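Local coordinates for single-stranded DNA-binding protein (PDB 5ODK) that probably binds single-stranded DNA through an OB fold, as a phage-encoded single-stranded DNA-binding protein, at residues P87-F99 and E104-S116. Numbering follows the deposited sequence. Where two conformers were deposited one is given.
Sequences PSMLFIKDGDVDF and ECEGMWVISARES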
ATOM      1  N   PRO A  87      -7.178 -12.000  11.009  1.00 21.90           N
ATOM      2  CA  PRO A  87      -7.225 -10.586  10.571  1.00 23.03           C
ATOM      3  C   PRO A  87      -6.132  -9.678  11.138  1.00 20.75           C
ATOM      4  O   PRO A  87      -5.670  -8.743  10.462  1.00 21.59           O
ATOM      5  CB  PRO A  87      -8.608 -10.126  11.059  1.00 25.59           C
ATOM      6  CG  PRO A  87      -9.431 -11.379  11.050  1.00 28.58           C
ATOM      7  CD  PRO A  87      -8.494 -12.458  11.507  1.00 26.21           C
ATOM      8  N   SER A  88      -5.664  -9.947  12.347  1.00 21.18           N
ATOM      9  CA  SER A  88      -4.590  -9.131  12.933  1.00 23.82           C
ATOM     10  C   SER A  88      -3.254  -9.235  12.226  1.00 22.51           C
ATOM     11  O   SER A  88      -2.373  -8.440  12.492  1.00 24.88           O
ATOM     12  CB  SER A  88      -4.368  -9.482  14.400  1.00 28.73           C
ATOM     13  OG  SER A  88      -3.882 -10.806  14.517  1.00 35.32           O
ATOM     14  N   MET A  89      -3.120 -10.214  11.333  1.00 19.36           N
ATOM     15  CA  MET A  89      -1.888 -10.512  10.639  1.00 17.92           C
ATOM     16  C   MET A  89      -1.987 -10.213   9.145  1.00 14.47           C
ATOM     17  O   MET A  89      -1.155 -10.661   8.368  1.00 17.34           O
ATOM     18  CB  MET A  89      -1.519 -11.977  10.924  1.00 19.30           C
ATOM     19  CG  MET A  89      -1.265 -12.229  12.407  1.00 22.92           C
ATOM     20  SD  MET A  89       0.226 -11.384  12.972  1.00 30.80           S
ATOM     21  CE  MET A  89       1.431 -12.693  12.753  1.00 30.14           C
ATOM     22  N   LEU A  90      -2.953  -9.377   8.780  1.00 13.87           N
ATOM     23  CA  LEU A  90      -3.082  -8.882   7.407  1.00 13.10           C
ATOM     24  C   LEU A  90      -2.477  -7.481   7.273  1.00 12.55           C
ATOM     25  O   LEU A  90      -2.439  -6.710   8.225  1.00 14.79           O
ATOM     26  CB  LEU A  90      -4.571  -8.821   6.991  1.00 12.99           C
ATOM     27  CG  LEU A  90      -5.363 -10.102   7.079  1.00 14.59           C
ATOM     28  CD1 LEU A  90      -6.827  -9.831   6.725  1.00 16.65           C
ATOM     29  CD2 LEU A  90      -4.750 -11.194   6.234  1.00 15.16           C
ATOM     30  N   PHE A  91      -2.122  -7.146   6.038  1.00 12.01           N
ATOM     31  CA  PHE A  91      -1.541  -5.821   5.759  1.00 12.38           C
ATOM     32  C   PHE A  91      -2.559  -4.687   5.798  1.00 12.37           C
ATOM     33  O   PHE A  91      -2.164  -3.527   5.681  1.00 13.51           O
ATOM     34  CB  PHE A  91      -0.817  -5.812   4.399  1.00 12.91           C
ATOM     35  CG  PHE A  91      -1.703  -6.015   3.188  1.00 12.59           C
ATOM     36  CD1 PHE A  91      -2.397  -4.967   2.644  1.00 13.60           C
ATOM     37  CD2 PHE A  91      -1.800  -7.262   2.573  1.00 13.37           C
ATOM     38  CE1 PHE A  91      -3.184  -5.133   1.522  1.00 13.69           C
ATOM     39  CE2 PHE A  91      -2.575  -7.436   1.447  1.00 13.94           C
ATOM     40  CZ  PHE A  91      -3.249  -6.355   0.901  1.00 14.28           C
ATOM     41  N   ILE A  92      -3.858  -5.015   5.868  1.00 12.54           N
ATOM     42  CA  ILE A  92      -4.918  -3.999   5.875  1.00 12.72           C
ATOM     43  C   ILE A  92      -5.663  -4.130   7.195  1.00 12.85           C
ATOM     44  O   ILE A  92      -6.033  -5.229   7.589  1.00 14.96           O
ATOM     45  CB  ILE A  92      -5.835  -4.096   4.660  1.00 13.38           C
ATOM     46  CG1 ILE A  92      -6.888  -2.972   4.661  1.00 15.15           C
ATOM     47  CG2 ILE A  92      -6.483  -5.475   4.515  1.00 16.08           C
ATOM     48  CD1 ILE A  92      -7.617  -2.792   3.335  1.00 17.06           C
ATOM     49  N   LYS A  93      -5.870  -3.006   7.865  1.00 12.62           N
ATOM     50  CA  LYS A  93      -6.504  -2.940   9.161  1.00 14.76           C
ATOM     51  C   LYS A  93      -7.552  -1.832   9.193  1.00 13.29           C
ATOM     52  O   LYS A  93      -7.596  -0.960   8.314  1.00 14.18           O
ATOM     53  CB  LYS A  93      -5.436  -2.732  10.273  1.00 16.49           C
ATOM     54  CG  LYS A  93      -4.554  -3.964  10.453  1.00 19.69           C
ATOM     55  CD  LYS A  93      -3.474  -3.925  11.533  1.00 20.87           C
ATOM     56  CE  LYS A  93      -2.899  -5.329  11.726  1.00 24.62           C
ATOM     57  NZ  LYS A  93      -1.833  -5.310  12.741  1.00 33.09           N
ATOM     58  N   ASP A  94      -8.443  -1.899  10.176  1.00 15.94           N
ATOM     59  CA  ASP A  94      -9.554  -0.965  10.302  1.00 15.33           C
ATOM     60  C   ASP A  94      -9.140   0.224  11.183  1.00 14.34           C
ATOM     61  O   ASP A  94      -8.923   0.072  12.388  1.00 15.35           O
ATOM     62  CB  ASP A  94     -10.743  -1.719  10.901  1.00 17.25           C
ATOM     63  CG  ASP A  94     -11.997  -0.881  10.990  1.00 17.94           C
ATOM     64  OD1 ASP A  94     -11.942   0.357  10.941  1.00 17.60           O
ATOM     65  OD2 ASP A  94     -13.048  -1.493  11.192  1.00 26.38           O
ATOM     66  N   GLY A  95      -9.013   1.397  10.568  1.00 13.67           N
ATOM     67  CA  GLY A  95      -8.632   2.577  11.298  1.00 13.86           C
ATOM     68  C   GLY A  95      -9.544   3.003  12.431  1.00 13.98           C
ATOM     69  O   GLY A  95      -9.130   3.666  13.358  1.00 16.45           O
ATOM     70  N   ASP A  96     -10.817   2.647  12.333  1.00 16.60           N
ATOM     71  CA  ASP A  96     -11.782   2.967  13.381  1.00 16.69           C
ATOM     72  C   ASP A  96     -11.766   1.993  14.551  1.00 18.20           C
ATOM     73  O   ASP A  96     -12.344   2.304  15.584  1.00 23.14           O
ATOM     74  CB  ASP A  96     -13.189   3.069  12.791  1.00 17.96           C
ATOM     75  CG  ASP A  96     -13.319   4.206  11.800  1.00 17.41           C
ATOM     76  OD1 ASP A  96     -12.932   5.331  12.181  1.00 20.76           O
ATOM     77  OD2 ASP A  96     -13.797   4.000  10.663  1.00 21.27           O
ATOM     78  N   VAL A  97     -11.043   0.873  14.448  1.00 19.15           N
ATOM     79  CA  VAL A  97     -10.897  -0.086  15.584  1.00 21.55           C
ATOM     80  C   VAL A  97      -9.451  -0.252  16.131  1.00 21.43           C
ATOM     81  O   VAL A  97      -9.248  -0.335  17.345  1.00 22.48           O
ATOM     82  CB  VAL A  97     -11.487  -1.477  15.140  1.00 22.69           C
ATOM     83  CG1 VAL A  97     -11.317  -2.541  16.200  1.00 22.67           C
ATOM     84  CG2 VAL A  97     -12.958  -1.335  14.766  1.00 26.48           C
ATOM     85  N   ASP A  98      -8.462  -0.290  15.245  1.00 19.07           N
ATOM     86  CA  ASP A  98      -7.089  -0.734  15.564  1.00 22.40           C
ATOM     87  C   ASP A  98      -6.045   0.356  15.794  1.00 17.53           C
ATOM     88  O   ASP A  98      -4.854   0.065  15.997  1.00 19.25           O
ATOM     89  CB  ASP A  98      -6.583  -1.678  14.461  1.00 24.86           C
ATOM     90  CG  ASP A  98      -7.002  -3.081  14.653  1.00 28.43           C
ATOM     91  OD1 ASP A  98      -7.676  -3.381  15.650  1.00 28.48           O
ATOM     92  OD2 ASP A  98      -6.645  -3.896  13.783  1.00 36.17           O
ATOM     93  N   PHE A  99      -6.521   1.598  15.785  1.00 21.38           N
ATOM     94  CA  PHE A  99      -5.654   2.750  15.900  1.00 20.33           C
ATOM     95  C   PHE A  99      -6.249   3.817  16.776  1.00 22.97           C
ATOM     96  O   PHE A  99      -6.310   4.979  16.373  1.00 22.99           O
ATOM     97  CB  PHE A  99      -5.366   3.273  14.522  1.00 18.32           C
ATOM     98  CG  PHE A  99      -4.713   2.266  13.617  1.00 16.98           C
ATOM     99  CD1 PHE A  99      -5.465   1.366  12.911  1.00 18.29           C
ATOM    100  CD2 PHE A  99      -3.316   2.239  13.463  1.00 20.34           C
ATOM    101  CE1 PHE A  99      -4.876   0.420  12.116  1.00 19.75           C
ATOM    102  CE2 PHE A  99      -2.712   1.307  12.628  1.00 20.94           C
ATOM    103  CZ  PHE A  99      -3.510   0.362  11.973  1.00 19.83           C
ATOM    104  N   GLU A 104      -5.716  10.597  12.621  1.00 25.65           N
ATOM    105  CA  GLU A 104      -5.680  10.587  11.174  1.00 21.23           C
ATOM    106  C   GLU A 104      -6.187   9.272  10.571  1.00 18.93           C
ATOM    107  O   GLU A 104      -6.387   9.198   9.362  1.00 17.68           O
ATOM    108  CB  GLU A 104      -4.257  10.861  10.690  1.00 19.64           C
ATOM    109  CG  GLU A 104      -3.247   9.728  10.858  1.00 22.52           C
ATOM    110  CD  GLU A 104      -2.590   9.578  12.221  1.00 28.25           C
ATOM    111  OE1 GLU A 104      -2.946  10.296  13.196  1.00 31.00           O
ATOM    112  OE2 GLU A 104      -1.711   8.681  12.291  1.00 29.97           O
ATOM    113  N   CYS A 105      -6.350   8.237  11.400  1.00 19.02           N
ATOM    114  CA  CYS A 105      -6.877   6.936  10.958  1.00 17.83           C
ATOM    115  C   CYS A 105      -8.411   6.836  10.986  1.00 18.05           C
ATOM    116  O   CYS A 105      -8.973   5.838  10.533  1.00 18.25           O
ATOM    117  CB  CYS A 105      -6.235   5.815  11.783  1.00 19.86           C
ATOM    118  SG  CYS A 105      -4.452   5.672  11.585  1.00 21.06           S
ATOM    119  N   GLU A 106      -9.084   7.871  11.470  1.00 18.68           N
ATOM    120  CA  GLU A 106     -10.551   7.824  11.565  1.00 21.19           C
ATOM    121  C   GLU A 106     -11.145   7.745  10.161  1.00 18.94           C
ATOM    122  O   GLU A 106     -10.772   8.486   9.242  1.00 20.28           O
ATOM    123  CB  GLU A 106     -11.107   9.058  12.291  1.00 26.79           C
ATOM    124  CG  GLU A 106     -12.622   9.102  12.419  1.00 30.76           C
ATOM    125  CD  GLU A 106     -13.110  10.287  13.218  1.00 39.15           C
ATOM    126  OE1 GLU A 106     -12.359  11.283  13.364  1.00 47.11           O
ATOM    127  OE2 GLU A 106     -14.262  10.220  13.687  1.00 51.02           O
ATOM    128  N   GLY A 107     -12.080   6.829   9.981  1.00 18.35           N
ATOM    129  CA  GLY A 107     -12.717   6.636   8.690  1.00 18.00           C
ATOM    130  C   GLY A 107     -11.802   6.107   7.612  1.00 14.79           C
ATOM    131  O   GLY A 107     -12.105   6.237   6.436  1.00 15.49           O
ATOM    132  N   MET A 108     -10.714   5.447   8.014  1.00 15.00           N
ATOM    133  CA  MET A 108      -9.729   4.921   7.073  1.00 14.03           C
ATOM    134  C   MET A 108      -9.536   3.422   7.180  1.00 13.78           C
ATOM    135  O   MET A 108      -9.603   2.882   8.287  1.00 15.44           O
ATOM    136  CB  MET A 108      -8.336   5.541   7.330  1.00 15.29           C
ATOM    137  CG  MET A 108      -8.257   7.038   7.293  1.00 14.98           C
ATOM    138  SD  MET A 108      -8.429   7.660   5.612  1.00 15.77           S
ATOM    139  CE  MET A 108      -7.727   9.290   5.729  1.00 18.82           C
ATOM    140  N   TRP A 109      -9.260   2.777   6.046  1.00 12.71           N
ATOM    141  CA  TRP A 109      -8.538   1.517   6.025  1.00 13.64           C
ATOM    142  C   TRP A 109      -7.055   1.865   6.081  1.00 13.54           C
ATOM    143  O   TRP A 109      -6.625   2.826   5.436  1.00 15.42           O
ATOM    144  CB  TRP A 109      -8.823   0.695   4.762  1.00 14.15           C
ATOM    145  CG  TRP A 109     -10.289   0.375   4.583  1.00 16.12           C
ATOM    146  CD1 TRP A 109     -11.144   0.878   3.607  1.00 16.29           C
ATOM    147  CD2 TRP A 109     -11.062  -0.435   5.405  1.00 17.06           C
ATOM    148  NE1 TRP A 109     -12.383   0.391   3.778  1.00 18.87           N
ATOM    149  CE2 TRP A 109     -12.378  -0.424   4.884  1.00 16.67           C
ATOM    150  CE3 TRP A 109     -10.783  -1.212   6.527  1.00 17.08           C
ATOM    151  CZ2 TRP A 109     -13.422  -1.138   5.467  1.00 19.16           C
ATOM    152  CZ3 TRP A 109     -11.806  -1.905   7.114  1.00 18.86           C
ATOM    153  CH2 TRP A 109     -13.118  -1.880   6.584  1.00 20.16           C
ATOM    154  N   VAL A 110      -6.275   1.086   6.838  1.00 12.31           N
ATOM    155  CA  VAL A 110      -4.839   1.366   7.030  1.00 12.26           C
ATOM    156  C   VAL A 110      -4.092   0.238   6.383  1.00 11.59           C
ATOM    157  O   VAL A 110      -4.170  -0.904   6.836  1.00 12.38           O
ATOM    158  CB  VAL A 110      -4.484   1.494   8.527  1.00 12.66           C
ATOM    159  CG1 VAL A 110      -3.012   1.829   8.718  1.00 13.20           C
ATOM    160  CG2 VAL A 110      -5.385   2.542   9.179  1.00 14.89           C
ATOM    161  N   ILE A 111      -3.314   0.558   5.342  1.00 12.07           N
ATOM    162  CA  ILE A 111      -2.548  -0.425   4.611  1.00 12.53           C
ATOM    163  C   ILE A 111      -1.067  -0.224   4.893  1.00 11.65           C
ATOM    164  O   ILE A 111      -0.554   0.904   4.764  1.00 14.41           O
ATOM    165  CB  ILE A 111      -2.815  -0.305   3.104  1.00 13.57           C
ATOM    166  CG1 ILE A 111      -4.238  -0.770   2.765  1.00 14.96           C
ATOM    167  CG2 ILE A 111      -1.776  -1.035   2.282  1.00 14.65           C
ATOM    168  CD1 ILE A 111      -4.693  -0.360   1.385  1.00 18.06           C
ATOM    169  N   SER A 112      -0.361  -1.309   5.217  1.00 11.77           N
ATOM    170  CA  SER A 112       1.084  -1.274   5.364  0.50 12.68           C
ATOM    171  C   SER A 112       1.709  -2.063   4.249  1.00 11.99           C
ATOM    172  O   SER A 112       1.333  -3.202   3.992  1.00 13.79           O
ATOM    173  CB  SER A 112       1.444  -1.927   6.687  0.50 14.63           C
ATOM    174  OG  SER A 112       0.750  -1.283   7.724  0.50 16.90           O
ATOM    175  N   ALA A 113       2.663  -1.451   3.548  1.00 12.06           N
ATOM    176  CA  ALA A 113       3.333  -2.114   2.423  1.00 11.94           C
ATOM    177  C   ALA A 113       4.823  -1.876   2.565  1.00 11.00           C
ATOM    178  O   ALA A 113       5.259  -0.793   2.986  1.00 14.44           O
ATOM    179  CB  ALA A 113       2.787  -1.606   1.100  1.00 13.54           C
ATOM    180  N   ARG A 114       5.615  -2.864   2.178  1.00 11.40           N
ATOM    181  CA  ARG A 114       7.077  -2.810   2.318  1.00 11.45           C
ATOM    182  C   ARG A 114       7.730  -3.489   1.136  1.00 11.07           C
ATOM    183  O   ARG A 114       7.105  -4.260   0.390  1.00 11.54           O
ATOM    184  CB  ARG A 114       7.531  -3.484   3.614  1.00 14.79           C
ATOM    185  CG  ARG A 114       6.903  -3.020   4.918  1.00 19.45           C
ATOM    186  CD  ARG A 114       7.138  -4.026   6.041  1.00 28.83           C
ATOM    187  NE  ARG A 114       8.503  -4.041   6.519  1.00 39.14           N
ATOM    188  CZ  ARG A 114       9.029  -4.982   7.318  1.00 45.88           C
ATOM    189  NH1 ARG A 114       8.320  -6.041   7.712  1.00 48.41           N
ATOM    190  NH2 ARG A 114      10.292  -4.875   7.708  1.00 55.80           N
ATOM    191  N   GLU A 115       9.019  -3.234   0.934  1.00 11.46           N
ATOM    192  CA  GLU A 115       9.784  -3.965  -0.058  1.00 11.67           C
ATOM    193  C   GLU A 115      11.273  -3.834   0.256  1.00 12.16           C
ATOM    194  O   GLU A 115      11.689  -2.880   0.887  1.00 15.90           O
ATOM    195  CB  GLU A 115       9.455  -3.498  -1.497  1.00 11.97           C
ATOM    196  CG  GLU A 115       8.837  -4.570  -2.393  1.00 12.97           C
ATOM    197  CD  GLU A 115       9.774  -5.579  -2.992  1.00 15.09           C
ATOM    198  OE1 GLU A 115      10.972  -5.573  -2.648  1.00 18.64           O
ATOM    199  OE2 GLU A 115       9.350  -6.371  -3.860  1.00 15.37           O
ATOM    200  N   SER A 116      12.056  -4.808  -0.196  1.00 13.36           N
ATOM    201  CA  SER A 116      13.506  -4.712  -0.021  0.50 14.25           C
ATOM    202  C   SER A 116      14.192  -3.942  -1.122  1.00 14.65           C
ATOM    203  O   SER A 116      15.315  -3.555  -0.951  1.00 18.55           O
ATOM    204  CB  SER A 116      14.132  -6.087   0.119  0.50 16.28           C
ATOM    205  OG  SER A 116      13.852  -6.873  -1.015  0.50 21.54           O
TER
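The ring of Phe99 lies against Val110: Val110 CG2 sits over one face of the Phe99 ring, offset toward the rim (4.0 Å to the centroid), while Val110 CG1 touches Phe99 CZ at 3.6 Å. Having CG anti to its own carbonyl carbon (chi1 -59°) carries the Phe99 ring to Val110. Phe99 CB packs on Cys105 CB, and Cys105 SG meets the ring obliquely. A branched valine and a small cysteine suit this spot, because both present compact apolar surface to a flat ring. Beside them, Cys105 O and Met108 O crowd the side of Gly95 where a CB would lie, which suits glycine; Gly95 CA makes a CA-H...O contact with Cys105 O (3.4 Å).

On the other face of the sheet, Ile92 CG1 meets Ile111 CG1 at 3.9 Å and Ile92 CD1 reaches Trp109 CB. The Trp109 indole meets Lys93 O at its edge and brings CZ3 obliquely to Asp94 CB (3.9 Å).

Backbone bonds fix this register: Lys93 and Val110 form a hydrogen-bonded antiparallel pair, Ser112 N donates to Phe91 O, and Gly95 N donates to Met108 O (2.8 Å) beside the turn. Beyond the strand, Asp96 OD1 accepts Gly107 N on its syn side (2.8 Å, 176°), gripping the type II turn Cys105–Met108, where glycine suits the positive phi. Asp94 OD1 receives Asp96 N in an Asx turn. Lys57 forms salt bridges with Asp94 OD1 and Asp96 OD2 and a cation-pi contact with Trp109.

Strand 108-115 lies between strands 92-94 and 49-56, antiparallel to each; the contact attaches short strand 92-94 to the OB-fold sheet.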